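Local coordinates for 2-polyprenyl-6-methoxyphenol hydroxylase-like FAD-dependent oxidoreductase (Streptomyces sp. NRRL 11266, PDB 6UI5), which is a flavin-dependent oxidoreductase that binds flavin-adenine dinucleotide in a Rossmann-type domain and resembles the aromatic-ring hydroxylases, at residues 15-20 against 152-157; 280-285 against 325-330. All coordinates share one frame; numbering follows the deposited sequence.

Interaction 1 of 2, residues 15-20 against 152-157. With FAD (flavin-adenine dinucleotide), chain C.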
ATOM      1  N   LEU A  15     -31.606 -13.552  -6.495  1.00 54.01           N
ATOM      2  CA  LEU A  15     -31.890 -14.640  -7.426  1.00 59.56           C
ATOM      3  C   LEU A  15     -31.047 -15.856  -7.072  1.00 56.97           C
ATOM      4  O   LEU A  15     -31.566 -16.953  -6.803  1.00 57.78           O
ATOM      5  CB  LEU A  15     -31.594 -14.178  -8.867  1.00 61.30           C
ATOM      6  CG  LEU A  15     -32.674 -13.431  -9.626  1.00 62.40           C
ATOM      7  CD1 LEU A  15     -32.186 -12.697 -10.919  1.00 49.37           C
ATOM      8  CD2 LEU A  15     -33.728 -14.473  -9.942  1.00 66.18           C
ATOM      9  N   MET A  16     -29.732 -15.644  -7.030  1.00 45.96           N
ATOM     10  CA  MET A  16     -28.778 -16.703  -6.746  1.00 54.22           C
ATOM     11  C   MET A  16     -29.095 -17.396  -5.424  1.00 54.90           C
ATOM     12  O   MET A  16     -28.997 -18.624  -5.318  1.00 58.11           O
ATOM     13  CB  MET A  16     -27.353 -16.120  -6.778  1.00 36.72           C
ATOM     14  CG  MET A  16     -26.309 -17.081  -6.348  1.00 68.56           C
ATOM     15  SD  MET A  16     -26.369 -18.571  -7.383  1.00 59.61           S
ATOM     16  CE  MET A  16     -25.461 -18.320  -8.882  1.00 68.31           C
ATOM     17  N   LEU A  17     -29.553 -16.642  -4.435  1.00 56.83           N
ATOM     18  CA  LEU A  17     -29.861 -17.250  -3.145  1.00 55.87           C
ATOM     19  C   LEU A  17     -31.123 -18.089  -3.228  1.00 68.76           C
ATOM     20  O   LEU A  17     -31.159 -19.221  -2.730  1.00 80.99           O
ATOM     21  CB  LEU A  17     -29.986 -16.164  -2.062  1.00 54.81           C
ATOM     22  CG  LEU A  17     -30.578 -16.528  -0.706  1.00 54.15           C
ATOM     23  CD1 LEU A  17     -29.661 -17.570   0.006  1.00 43.73           C
ATOM     24  CD2 LEU A  17     -30.684 -15.254   0.148  1.00 45.02           C
ATOM     25  N   ALA A  18     -32.166 -17.549  -3.862  1.00 71.69           N
ATOM     26  CA  ALA A  18     -33.393 -18.317  -4.026  1.00 61.11           C
ATOM     27  C   ALA A  18     -33.101 -19.638  -4.705  1.00 53.23           C
ATOM     28  O   ALA A  18     -33.719 -20.661  -4.385  1.00 52.86           O
ATOM     29  CB  ALA A  18     -34.442 -17.528  -4.830  1.00 56.12           C
ATOM     30  N   CYS A  19     -32.148 -19.644  -5.640  1.00 52.80           N
ATOM     31  CA  CYS A  19     -31.708 -20.918  -6.203  1.00 55.31           C
ATOM     32  C   CYS A  19     -31.013 -21.780  -5.149  1.00 60.03           C
ATOM     33  O   CYS A  19     -31.301 -22.983  -5.032  1.00 55.33           O
ATOM     34  CB  CYS A  19     -30.790 -20.684  -7.392  1.00 57.99           C
ATOM     35  SG  CYS A  19     -31.618 -20.027  -8.833  1.00 62.67           S
ATOM     36  N   GLU A  20     -30.083 -21.185  -4.373  1.00 47.71           N
ATOM     37  CA  GLU A  20     -29.422 -21.955  -3.314  1.00 47.68           C
ATOM     38  C   GLU A  20     -30.440 -22.503  -2.311  1.00 59.27           C
ATOM     39  O   GLU A  20     -30.223 -23.569  -1.718  1.00 64.09           O
ATOM     40  CB  GLU A  20     -28.402 -21.101  -2.568  1.00 35.97           C
ATOM     41  CG  GLU A  20     -27.139 -20.589  -3.336  1.00 54.56           C
ATOM     42  CD  GLU A  20     -26.257 -21.681  -3.988  1.00 62.35           C
ATOM     43  OE1 GLU A  20     -25.841 -21.489  -5.157  1.00 71.04           O
ATOM     44  OE2 GLU A  20     -25.946 -22.709  -3.338  1.00 65.38           O
ATOM     45  N   VAL A 152     -34.469 -12.409   4.166  1.00 50.74           N
ATOM     46  CA  VAL A 152     -33.190 -11.966   3.617  1.00 59.30           C
ATOM     47  C   VAL A 152     -33.453 -10.775   2.715  1.00 63.11           C
ATOM     48  O   VAL A 152     -34.178 -10.883   1.718  1.00 72.25           O
ATOM     49  CB  VAL A 152     -32.461 -13.077   2.840  1.00 55.22           C
ATOM     50  CG1 VAL A 152     -31.084 -12.594   2.473  1.00 43.62           C
ATOM     51  CG2 VAL A 152     -32.389 -14.359   3.664  1.00 50.41           C
ATOM     52  N   GLY A 153     -32.882  -9.637   3.079  1.00 55.80           N
ATOM     53  CA  GLY A 153     -32.942  -8.485   2.225  1.00 50.39           C
ATOM     54  C   GLY A 153     -31.817  -8.480   1.221  1.00 52.83           C
ATOM     55  O   GLY A 153     -30.671  -8.188   1.576  1.00 50.85           O
ATOM     56  N   CYS A 154     -32.124  -8.810  -0.031  1.00 51.08           N
ATOM     57  CA  CYS A 154     -31.221  -8.560  -1.148  1.00 52.86           C
ATOM     58  C   CYS A 154     -31.747  -7.406  -2.010  1.00 61.75           C
ATOM     59  O   CYS A 154     -31.705  -7.443  -3.244  1.00 60.77           O
ATOM     60  CB  CYS A 154     -31.027  -9.838  -1.961  1.00 56.52           C
ATOM     61  SG  CYS A 154     -30.747 -11.339  -0.935  1.00 61.32           S
ATOM     62  N   ASP A 155     -32.288  -6.371  -1.365  1.00 66.00           N
ATOM     63  CA  ASP A 155     -33.024  -5.331  -2.077  1.00 70.54           C
ATOM     64  C   ASP A 155     -32.173  -4.116  -2.425  1.00 62.63           C
ATOM     65  O   ASP A 155     -32.722  -3.027  -2.605  1.00 63.27           O
ATOM     66  CB  ASP A 155     -34.241  -4.891  -1.264  1.00 75.05           C
ATOM     67  CG  ASP A 155     -33.938  -4.772   0.218  1.00 83.18           C
ATOM     68  OD1 ASP A 155     -32.971  -5.445   0.691  1.00 73.76           O
ATOM     69  OD2 ASP A 155     -34.679  -4.015   0.899  1.00 79.61           O
ATOM     70  N   GLY A 156     -30.849  -4.272  -2.507  1.00 51.56           N
ATOM     71  CA  GLY A 156     -30.010  -3.250  -3.106  1.00 48.83           C
ATOM     72  C   GLY A 156     -29.520  -2.219  -2.120  1.00 54.70           C
ATOM     73  O   GLY A 156     -29.779  -2.268  -0.917  1.00 62.74           O
ATOM     74  N   ARG A 157     -28.797  -1.239  -2.662  1.00 53.60           N
ATOM     75  CA  ARG A 157     -28.183  -0.226  -1.818  1.00 53.91           C
ATOM     76  C   ARG A 157     -29.196   0.458  -0.895  1.00 59.64           C
ATOM     77  O   ARG A 157     -28.895   0.735   0.266  1.00 62.74           O
ATOM     78  CB  ARG A 157     -27.472   0.815  -2.685  1.00 50.14           C
ATOM     79  CG  ARG A 157     -26.757   1.859  -1.873  1.00 51.74           C
ATOM     80  CD  ARG A 157     -26.923   3.228  -2.483  1.00 71.17           C
ATOM     81  NE  ARG A 157     -26.066   3.405  -3.640  1.00 76.11           N
ATOM     82  CZ  ARG A 157     -25.841   4.570  -4.226  1.00 74.31           C
ATOM     83  NH1 ARG A 157     -26.406   5.672  -3.755  1.00 83.40           N
ATOM     84  NH2 ARG A 157     -25.042   4.628  -5.280  1.00 63.86           N
TER
HETATM   85  PA  FAD C 601     -29.503  -4.899  -7.086  1.00 59.68           P
HETATM   86  O1A FAD C 601     -28.822  -5.230  -8.395  1.00 55.11           O
HETATM   87  O2A FAD C 601     -29.498  -3.389  -6.910  1.00 57.52           O
HETATM   88  O5B FAD C 601     -30.989  -5.626  -6.985  1.00 62.68           O
HETATM   89  C5B FAD C 601     -31.868  -5.294  -5.921  1.00 71.08           C
HETATM   90  C4B FAD C 601     -33.329  -5.624  -6.371  1.00 77.94           C
HETATM   91  O4B FAD C 601     -34.207  -5.494  -5.407  1.00 73.70           O
HETATM   92  C3B FAD C 601     -33.781  -4.625  -7.462  1.00 83.55           C
HETATM   93  O3B FAD C 601     -34.482  -5.308  -8.407  1.00 79.98           O
HETATM   94  C2B FAD C 601     -34.698  -3.641  -6.709  1.00 80.76           C
HETATM   95  O2B FAD C 601     -35.543  -2.947  -7.715  1.00 89.81           O
HETATM   96  C1B FAD C 601     -35.373  -4.462  -5.952  1.00 75.56           C
HETATM   97  N9A FAD C 601     -35.959  -3.898  -4.752  1.00 65.24           N
HETATM   98  C8A FAD C 601     -35.449  -2.909  -3.984  1.00 57.26           C
HETATM   99  N7A FAD C 601     -36.270  -2.739  -2.926  1.00 60.20           N
HETATM  100  C5A FAD C 601     -37.276  -3.641  -3.033  1.00 67.77           C
HETATM  101  C6A FAD C 601     -38.382  -3.915  -2.238  1.00 69.97           C
HETATM  102  N6A FAD C 601     -38.994  -3.433  -1.009  1.00 77.11           N
HETATM  103  N1A FAD C 601     -39.245  -4.874  -2.584  1.00 62.51           N
HETATM  104  C2A FAD C 601     -39.043  -5.597  -3.707  1.00 61.82           C
HETATM  105  N3A FAD C 601     -37.948  -5.338  -4.479  1.00 63.46           N
HETATM  106  C4A FAD C 601     -37.072  -4.364  -4.148  1.00 61.36           C
HETATM  107  N1  FAD C 601     -21.212  -4.956 -11.380  1.00127.45           N
HETATM  108  C2  FAD C 601     -20.062  -5.674 -12.002  1.00130.83           C
HETATM  109  O2  FAD C 601     -19.796  -6.793 -11.709  1.00127.15           O
HETATM  110  N3  FAD C 601     -19.237  -4.960 -13.019  1.00133.20           N
HETATM  111  C4  FAD C 601     -19.576  -3.583 -13.381  1.00128.31           C
HETATM  112  O4  FAD C 601     -18.942  -2.989 -14.186  1.00133.82           O
HETATM  113  C4X FAD C 601     -20.745  -2.888 -12.729  1.00114.62           C
HETATM  114  N5  FAD C 601     -21.022  -1.526 -13.125  1.00108.58           N
HETATM  115  C5X FAD C 601     -22.158  -0.811 -12.490  1.00112.73           C
HETATM  116  C6  FAD C 601     -22.413   0.507 -12.876  1.00109.90           C
HETATM  117  C7  FAD C 601     -23.474   1.200 -12.306  1.00113.14           C
HETATM  118  C7M FAD C 601     -23.505   2.596 -12.913  1.00115.16           C
HETATM  119  C8  FAD C 601     -24.302   0.599 -11.345  1.00117.89           C
HETATM  120  C8M FAD C 601     -25.450   1.440 -10.774  1.00117.06           C
HETATM  121  C9  FAD C 601     -24.047  -0.728 -10.952  1.00121.32           C
HETATM  122  C9A FAD C 601     -22.968  -1.448 -11.517  1.00117.47           C
HETATM  123  N10 FAD C 601     -22.671  -2.871 -11.098  1.00103.20           N
HETATM  124  C10 FAD C 601     -21.557  -3.569 -11.733  1.00114.38           C
HETATM  125  C1' FAD C 601     -23.556  -3.521 -10.111  1.00 88.92           C
HETATM  126  C2' FAD C 601     -22.957  -4.097  -8.816  1.00 86.31           C
HETATM  127  O2' FAD C 601     -22.393  -5.340  -9.016  1.00 89.25           O
HETATM  128  C3' FAD C 601     -24.065  -4.365  -7.799  1.00 88.27           C
HETATM  129  O3' FAD C 601     -23.440  -4.615  -6.580  1.00 94.40           O
HETATM  130  C4' FAD C 601     -24.956  -5.590  -8.086  1.00 81.21           C
HETATM  131  O4' FAD C 601     -25.639  -5.534  -9.306  1.00 79.59           O
HETATM  132  C5' FAD C 601     -26.001  -5.545  -6.963  1.00 71.08           C
HETATM  133  O5' FAD C 601     -26.639  -6.782  -6.817  1.00 55.95           O
HETATM  134  P   FAD C 601     -27.887  -6.955  -5.749  1.00 60.77           P
HETATM  135  O1P FAD C 601     -28.773  -8.087  -6.214  1.00 48.53           O
HETATM  136  O2P FAD C 601     -27.454  -7.111  -4.303  1.00 64.51           O
HETATM  137  O3P FAD C 601     -28.675  -5.502  -5.787  1.00 77.94           O

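Interaction 2 of 2, residues 280-285 against 325-330. With FAD (flavin-adenine dinucleotide), chain C.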
ATOM      1  N   PHE A 280     -31.347 -11.466   7.536  1.00 58.71           N
ATOM      2  CA  PHE A 280     -30.028 -11.320   6.931  1.00 56.94           C
ATOM      3  C   PHE A 280     -30.107 -10.300   5.815  1.00 62.69           C
ATOM      4  O   PHE A 280     -31.196  -9.855   5.418  1.00 71.41           O
ATOM      5  CB  PHE A 280     -29.500 -12.648   6.375  1.00 48.47           C
ATOM      6  CG  PHE A 280     -29.427 -13.737   7.392  1.00 55.41           C
ATOM      7  CD1 PHE A 280     -30.566 -14.399   7.800  1.00 62.67           C
ATOM      8  CD2 PHE A 280     -28.233 -14.092   7.951  1.00 63.43           C
ATOM      9  CE1 PHE A 280     -30.502 -15.414   8.727  1.00 64.37           C
ATOM     10  CE2 PHE A 280     -28.166 -15.117   8.888  1.00 65.15           C
ATOM     11  CZ  PHE A 280     -29.298 -15.770   9.274  1.00 65.99           C
ATOM     12  N   ILE A 281     -28.932  -9.935   5.302  1.00 47.09           N
ATOM     13  CA  ILE A 281     -28.858  -9.067   4.135  1.00 52.12           C
ATOM     14  C   ILE A 281     -27.651  -9.492   3.322  1.00 61.74           C
ATOM     15  O   ILE A 281     -26.720 -10.110   3.838  1.00 55.31           O
ATOM     16  CB  ILE A 281     -28.769  -7.566   4.484  1.00 54.04           C
ATOM     17  CG1 ILE A 281     -27.621  -7.297   5.436  1.00 56.18           C
ATOM     18  CG2 ILE A 281     -30.086  -7.052   5.063  1.00 62.08           C
ATOM     19  CD1 ILE A 281     -27.270  -5.836   5.498  1.00 61.54           C
ATOM     20  N   ALA A 282     -27.665  -9.141   2.040  1.00 65.29           N
ATOM     21  CA  ALA A 282     -26.671  -9.667   1.118  1.00 56.28           C
ATOM     22  C   ALA A 282     -26.589  -8.754  -0.094  1.00 60.66           C
ATOM     23  O   ALA A 282     -27.484  -7.942  -0.346  1.00 73.46           O
ATOM     24  CB  ALA A 282     -27.009 -11.104   0.700  1.00 50.27           C
ATOM     25  N   GLY A 283     -25.495  -8.904  -0.835  1.00 52.69           N
ATOM     26  CA  GLY A 283     -25.270  -8.090  -2.012  1.00 57.41           C
ATOM     27  C   GLY A 283     -25.161  -6.617  -1.688  1.00 57.85           C
ATOM     28  O   GLY A 283     -24.492  -6.216  -0.730  1.00 61.28           O
ATOM     29  N   ASP A 284     -25.839  -5.790  -2.504  1.00 66.70           N
ATOM     30  CA  ASP A 284     -25.704  -4.340  -2.382  1.00 61.10           C
ATOM     31  C   ASP A 284     -26.301  -3.823  -1.092  1.00 49.49           C
ATOM     32  O   ASP A 284     -25.781  -2.861  -0.516  1.00 50.42           O
ATOM     33  CB  ASP A 284     -26.345  -3.638  -3.572  1.00 72.29           C
ATOM     34  CG  ASP A 284     -25.319  -3.211  -4.597  1.00 84.30           C
ATOM     35  OD1 ASP A 284     -24.164  -3.711  -4.504  1.00 77.59           O
ATOM     36  OD2 ASP A 284     -25.660  -2.388  -5.483  1.00 87.94           O
ATOM     37  N   ALA A 285     -27.369  -4.458  -0.605  1.00 53.40           N
ATOM     38  CA  ALA A 285     -27.865  -4.143   0.735  1.00 55.38           C
ATOM     39  C   ALA A 285     -26.795  -4.318   1.821  1.00 55.72           C
ATOM     40  O   ALA A 285     -26.882  -3.679   2.873  1.00 52.99           O
ATOM     41  CB  ALA A 285     -29.083  -5.015   1.048  1.00 57.23           C
ATOM     42  N   ASP A 325     -24.154 -17.887  12.262  1.00 51.41           N
ATOM     43  CA  ASP A 325     -23.377 -16.731  12.679  1.00 50.47           C
ATOM     44  C   ASP A 325     -22.091 -16.622  11.888  1.00 52.94           C
ATOM     45  O   ASP A 325     -21.446 -15.564  11.910  1.00 44.73           O
ATOM     46  CB  ASP A 325     -23.100 -16.782  14.182  1.00 66.04           C
ATOM     47  CG  ASP A 325     -24.318 -16.381  15.018  1.00 88.97           C
ATOM     48  OD1 ASP A 325     -25.123 -15.522  14.580  1.00 95.07           O
ATOM     49  OD2 ASP A 325     -24.472 -16.934  16.126  1.00 98.47           O
ATOM     50  N   SER A 326     -21.695 -17.697  11.203  1.00 59.08           N
ATOM     51  CA  SER A 326     -20.516 -17.640  10.357  1.00 56.44           C
ATOM     52  C   SER A 326     -20.811 -16.928   9.051  1.00 63.99           C
ATOM     53  O   SER A 326     -19.869 -16.517   8.356  1.00 58.91           O
ATOM     54  CB  SER A 326     -19.975 -19.044  10.069  1.00 49.94           C
ATOM     55  OG  SER A 326     -20.735 -19.706   9.066  1.00 56.99           O
ATOM     56  N   TYR A 327     -22.093 -16.774   8.704  1.00 60.07           N
ATOM     57  CA  TYR A 327     -22.426 -15.914   7.574  1.00 53.54           C
ATOM     58  C   TYR A 327     -21.817 -14.532   7.774  1.00 50.20           C
ATOM     59  O   TYR A 327     -20.966 -14.098   6.985  1.00 48.11           O
ATOM     60  CB  TYR A 327     -23.931 -15.827   7.387  1.00 59.55           C
ATOM     61  CG  TYR A 327     -24.319 -14.818   6.335  1.00 58.51           C
ATOM     62  CD1 TYR A 327     -24.066 -15.064   4.994  1.00 59.36           C
ATOM     63  CD2 TYR A 327     -24.930 -13.617   6.684  1.00 51.20           C
ATOM     64  CE1 TYR A 327     -24.402 -14.155   4.030  1.00 60.48           C
ATOM     65  CE2 TYR A 327     -25.286 -12.704   5.721  1.00 48.56           C
ATOM     66  CZ  TYR A 327     -25.015 -12.979   4.399  1.00 51.88           C
ATOM     67  OH  TYR A 327     -25.339 -12.083   3.422  1.00 41.89           O
ATOM     68  N   HIS A 328     -22.189 -13.843   8.869  1.00 38.98           N
ATOM     69  CA  HIS A 328     -21.599 -12.527   9.099  1.00 49.58           C
ATOM     70  C   HIS A 328     -20.072 -12.590   9.153  1.00 58.35           C
ATOM     71  O   HIS A 328     -19.382 -11.769   8.532  1.00 57.12           O
ATOM     72  CB  HIS A 328     -22.110 -11.877  10.383  1.00 50.27           C
ATOM     73  CG  HIS A 328     -21.364 -10.615  10.714  1.00 60.89           C
ATOM     74  ND1 HIS A 328     -21.761  -9.373  10.253  1.00 62.04           N
ATOM     75  CD2 HIS A 328     -20.192 -10.415  11.373  1.00 52.35           C
ATOM     76  CE1 HIS A 328     -20.891  -8.458  10.661  1.00 67.84           C
ATOM     77  NE2 HIS A 328     -19.928  -9.064  11.339  1.00 58.68           N
ATOM     78  N   VAL A 329     -19.518 -13.524   9.933  1.00 58.49           N
ATOM     79  CA  VAL A 329     -18.065 -13.552  10.097  1.00 59.45           C
ATOM     80  C   VAL A 329     -17.380 -13.649   8.746  1.00 56.26           C
ATOM     81  O   VAL A 329     -16.490 -12.855   8.412  1.00 59.44           O
ATOM     82  CB  VAL A 329     -17.642 -14.718  10.996  1.00 56.75           C
ATOM     83  CG1 VAL A 329     -16.119 -14.709  11.130  1.00 45.76           C
ATOM     84  CG2 VAL A 329     -18.322 -14.606  12.326  1.00 55.82           C
ATOM     85  N   GLU A 330     -17.794 -14.628   7.949  1.00 49.05           N
ATOM     86  CA  GLU A 330     -17.126 -14.878   6.687  1.00 53.46           C
ATOM     87  C   GLU A 330     -17.380 -13.753   5.705  1.00 45.82           C
ATOM     88  O   GLU A 330     -16.451 -13.304   5.025  1.00 44.89           O
ATOM     89  CB  GLU A 330     -17.592 -16.219   6.117  1.00 54.44           C
ATOM     90  CG  GLU A 330     -16.783 -17.367   6.666  1.00 59.83           C
ATOM     91  CD  GLU A 330     -17.538 -18.682   6.659  1.00 63.41           C
ATOM     92  OE1 GLU A 330     -17.185 -19.565   7.471  1.00 60.81           O
ATOM     93  OE2 GLU A 330     -18.467 -18.841   5.838  1.00 58.88           O
TER
HETATM   94  PA  FAD C 601     -29.503  -4.899  -7.086  1.00 59.68           P
HETATM   95  O1A FAD C 601     -28.822  -5.230  -8.395  1.00 55.11           O
HETATM   96  O2A FAD C 601     -29.498  -3.389  -6.910  1.00 57.52           O
HETATM   97  O5B FAD C 601     -30.989  -5.626  -6.985  1.00 62.68           O
HETATM   98  C5B FAD C 601     -31.868  -5.294  -5.921  1.00 71.08           C
HETATM   99  C4B FAD C 601     -33.329  -5.624  -6.371  1.00 77.94           C
HETATM  100  O4B FAD C 601     -34.207  -5.494  -5.407  1.00 73.70           O
HETATM  101  C3B FAD C 601     -33.781  -4.625  -7.462  1.00 83.55           C
HETATM  102  O3B FAD C 601     -34.482  -5.308  -8.407  1.00 79.98           O
HETATM  103  C2B FAD C 601     -34.698  -3.641  -6.709  1.00 80.76           C
HETATM  104  O2B FAD C 601     -35.543  -2.947  -7.715  1.00 89.81           O
HETATM  105  C1B FAD C 601     -35.373  -4.462  -5.952  1.00 75.56           C
HETATM  106  N9A FAD C 601     -35.959  -3.898  -4.752  1.00 65.24           N
HETATM  107  C8A FAD C 601     -35.449  -2.909  -3.984  1.00 57.26           C
HETATM  108  N7A FAD C 601     -36.270  -2.739  -2.926  1.00 60.20           N
HETATM  109  C5A FAD C 601     -37.276  -3.641  -3.033  1.00 67.77           C
HETATM  110  C6A FAD C 601     -38.382  -3.915  -2.238  1.00 69.97           C
HETATM  111  N6A FAD C 601     -38.994  -3.433  -1.009  1.00 77.11           N
HETATM  112  N1A FAD C 601     -39.245  -4.874  -2.584  1.00 62.51           N
HETATM  113  C2A FAD C 601     -39.043  -5.597  -3.707  1.00 61.82           C
HETATM  114  N3A FAD C 601     -37.948  -5.338  -4.479  1.00 63.46           N
HETATM  115  C4A FAD C 601     -37.072  -4.364  -4.148  1.00 61.36           C
HETATM  116  N1  FAD C 601     -21.212  -4.956 -11.380  1.00127.45           N
HETATM  117  C2  FAD C 601     -20.062  -5.674 -12.002  1.00130.83           C
HETATM  118  O2  FAD C 601     -19.796  -6.793 -11.709  1.00127.15           O
HETATM  119  N3  FAD C 601     -19.237  -4.960 -13.019  1.00133.20           N
HETATM  120  C4  FAD C 601     -19.576  -3.583 -13.381  1.00128.31           C
HETATM  121  O4  FAD C 601     -18.942  -2.989 -14.186  1.00133.82           O
HETATM  122  C4X FAD C 601     -20.745  -2.888 -12.729  1.00114.62           C
HETATM  123  N5  FAD C 601     -21.022  -1.526 -13.125  1.00108.58           N
HETATM  124  C5X FAD C 601     -22.158  -0.811 -12.490  1.00112.73           C
HETATM  125  C6  FAD C 601     -22.413   0.507 -12.876  1.00109.90           C
HETATM  126  C7  FAD C 601     -23.474   1.200 -12.306  1.00113.14           C
HETATM  127  C7M FAD C 601     -23.505   2.596 -12.913  1.00115.16           C
HETATM  128  C8  FAD C 601     -24.302   0.599 -11.345  1.00117.89           C
HETATM  129  C8M FAD C 601     -25.450   1.440 -10.774  1.00117.06           C
HETATM  130  C9  FAD C 601     -24.047  -0.728 -10.952  1.00121.32           C
HETATM  131  C9A FAD C 601     -22.968  -1.448 -11.517  1.00117.47           C
HETATM  132  N10 FAD C 601     -22.671  -2.871 -11.098  1.00103.20           N
HETATM  133  C10 FAD C 601     -21.557  -3.569 -11.733  1.00114.38           C
HETATM  134  C1' FAD C 601     -23.556  -3.521 -10.111  1.00 88.92           C
HETATM  135  C2' FAD C 601     -22.957  -4.097  -8.816  1.00 86.31           C
HETATM  136  O2' FAD C 601     -22.393  -5.340  -9.016  1.00 89.25           O
HETATM  137  C3' FAD C 601     -24.065  -4.365  -7.799  1.00 88.27           C
HETATM  138  O3' FAD C 601     -23.440  -4.615  -6.580  1.00 94.40           O
HETATM  139  C4' FAD C 601     -24.956  -5.590  -8.086  1.00 81.21           C
HETATM  140  O4' FAD C 601     -25.639  -5.534  -9.306  1.00 79.59           O
HETATM  141  C5' FAD C 601     -26.001  -5.545  -6.963  1.00 71.08           C
HETATM  142  O5' FAD C 601     -26.639  -6.782  -6.817  1.00 55.95           O
HETATM  143  P   FAD C 601     -27.887  -6.955  -5.749  1.00 60.77           P
HETATM  144  O1P FAD C 601     -28.773  -8.087  -6.214  1.00 48.53           O
HETATM  145  O2P FAD C 601     -27.454  -7.111  -4.303  1.00 64.51           O
HETATM  146  O3P FAD C 601     -28.675  -5.502  -5.787  1.00 77.94           O

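Interaction 1 of 2, residues 15-20 against 152-157
In the Rossmann-type FAD domain, Leu17 of helix 12-22 packs onto Val152 and Cys154, where strand 150-153 runs out toward the cofactor. The helix follows strand 5-8 through a glycine-rich turn, and Gly9, Gly11 and, in the helix's first turn, Gly14 fit the GxGxxG pattern of dinucleotide-binding folds; strand 150-153 lies beside strand 5-8 in the parallel sheet, so the contact sets helix against sheet. It is small, buried and wholly apolar. Leu17 and Val152 reach toward each other tip to tip, and a single methyl of the leucine does the touching: Leu17 CD2 comes to 3.6 Å from Val152 CG1. The same Leu17 CD2 is 4.0 Å from Val152 CG2, so it meets both branches of the valine fork. With Leu17 CG anti to the backbone N (chi1 168°), the branch extends from the helix toward the sheet. Beyond the end of the strand, Cys154 SG adds a looser contact, 4.1 Å from Leu17 CD2. Val7 of strand 5-8 and Ala304 of helix 295-316 also border Leu17, making this a junction of two helices with the sheet. The residues after the strand, Cys154-Asp155-Gly156, belong to the FAD pocket and resemble the DG motif of flavoprotein hydroxylases. Both oxygens of the Asp155 carboxylate are engaged within the protein, OD1 with Ser159 OG and OD2 with Val161 N, which holds the carboxylate in place while the backbone lines the adenosine half of the cofactor. There Cys154 O lies 3.4 Å from FAD C5B. The positive phi of Gly156 (90°) suits a residue without a side chain, and Gly156 N is 3.7 Å from FAD C5B. At the adenine, Asp155 O comes to 3.1 Å from FAD C8A, and Asp155 CB to 3.4 Å from FAD N7A.

Interaction 2 of 2, residues 280-285 against 325-330
The ring of Phe280 turns its edge toward the face of Tyr327 in an offset edge-to-face pair, joining strand 279-281 of the Rossmann-type sheet to helix 325-346. The ring centroids are 5.6 Å apart and the planes stand at 76°. The two side chains slide past each other in opposite directions, so they meet off-centre: Phe280 CD2 lies 3.6 Å from Tyr327 CD2, which sits near the plane of the phenylalanine ring. Leu307 of helix 295-316 touches both side chains, and Asn306 of the same helix also borders Tyr327. At its far edge the tyrosine turns polar. Tyr327 OH donates a hydrogen bond to Ile281 O, which lies in the plane of the tyrosine ring; the modelled separation of 2.4 Å is very short and its exact value doubtful. With CG anti to the backbone N (chi1 173°), the tyrosine ring projects from the helix, carrying its hydroxyl past Phe280 to the end of the strand. The methyl Ala282 CB sits beside the hydroxyl, 3.3 Å from Tyr327 OH. Beyond this buried grip the chain turns into the FAD pocket through Gly283 and Asp284, consistent with the GD motif of flavoprotein hydroxylases. Gly283 has a positive phi, and a side chain there would run into FAD O2P, so glycine suits the site; its backbone N is hydrogen-bonded to Asp303 OD2. On the cofactor side, Asp284 OD1 accepts a bond from the ribityl hydroxyl FAD O3', again modelled doubtfully short. The pyrophosphate is held by a nearly straight bond: Asp284 N donates to FAD O2P at 2.8 Å, with an N-H...O angle of 170°.

How the interactions relate
Interactions 1 and 2 have centres about 11 Å apart and meet through neighbouring parallel strands, 150-153 and 279-281. Two probable backbone hydrogen bonds tie them at Gly153: Gly153 N to Phe280 O at 2.9 Å, and Gly153 O to Ala282 N at 3.2 Å. Each strand then continues into a cofactor loop, and these loops also pack together, with Gly156 O 3.4 Å from Ala285 CB. They serve successive parts of one FAD: residues 154-156 border its adenosine, while 283-284 reach its pyrophosphate and ribityl chain. Helices 12-22 and 325-346 pack against these adjacent strands, and helix 295-316 touches both Leu17 and Tyr327.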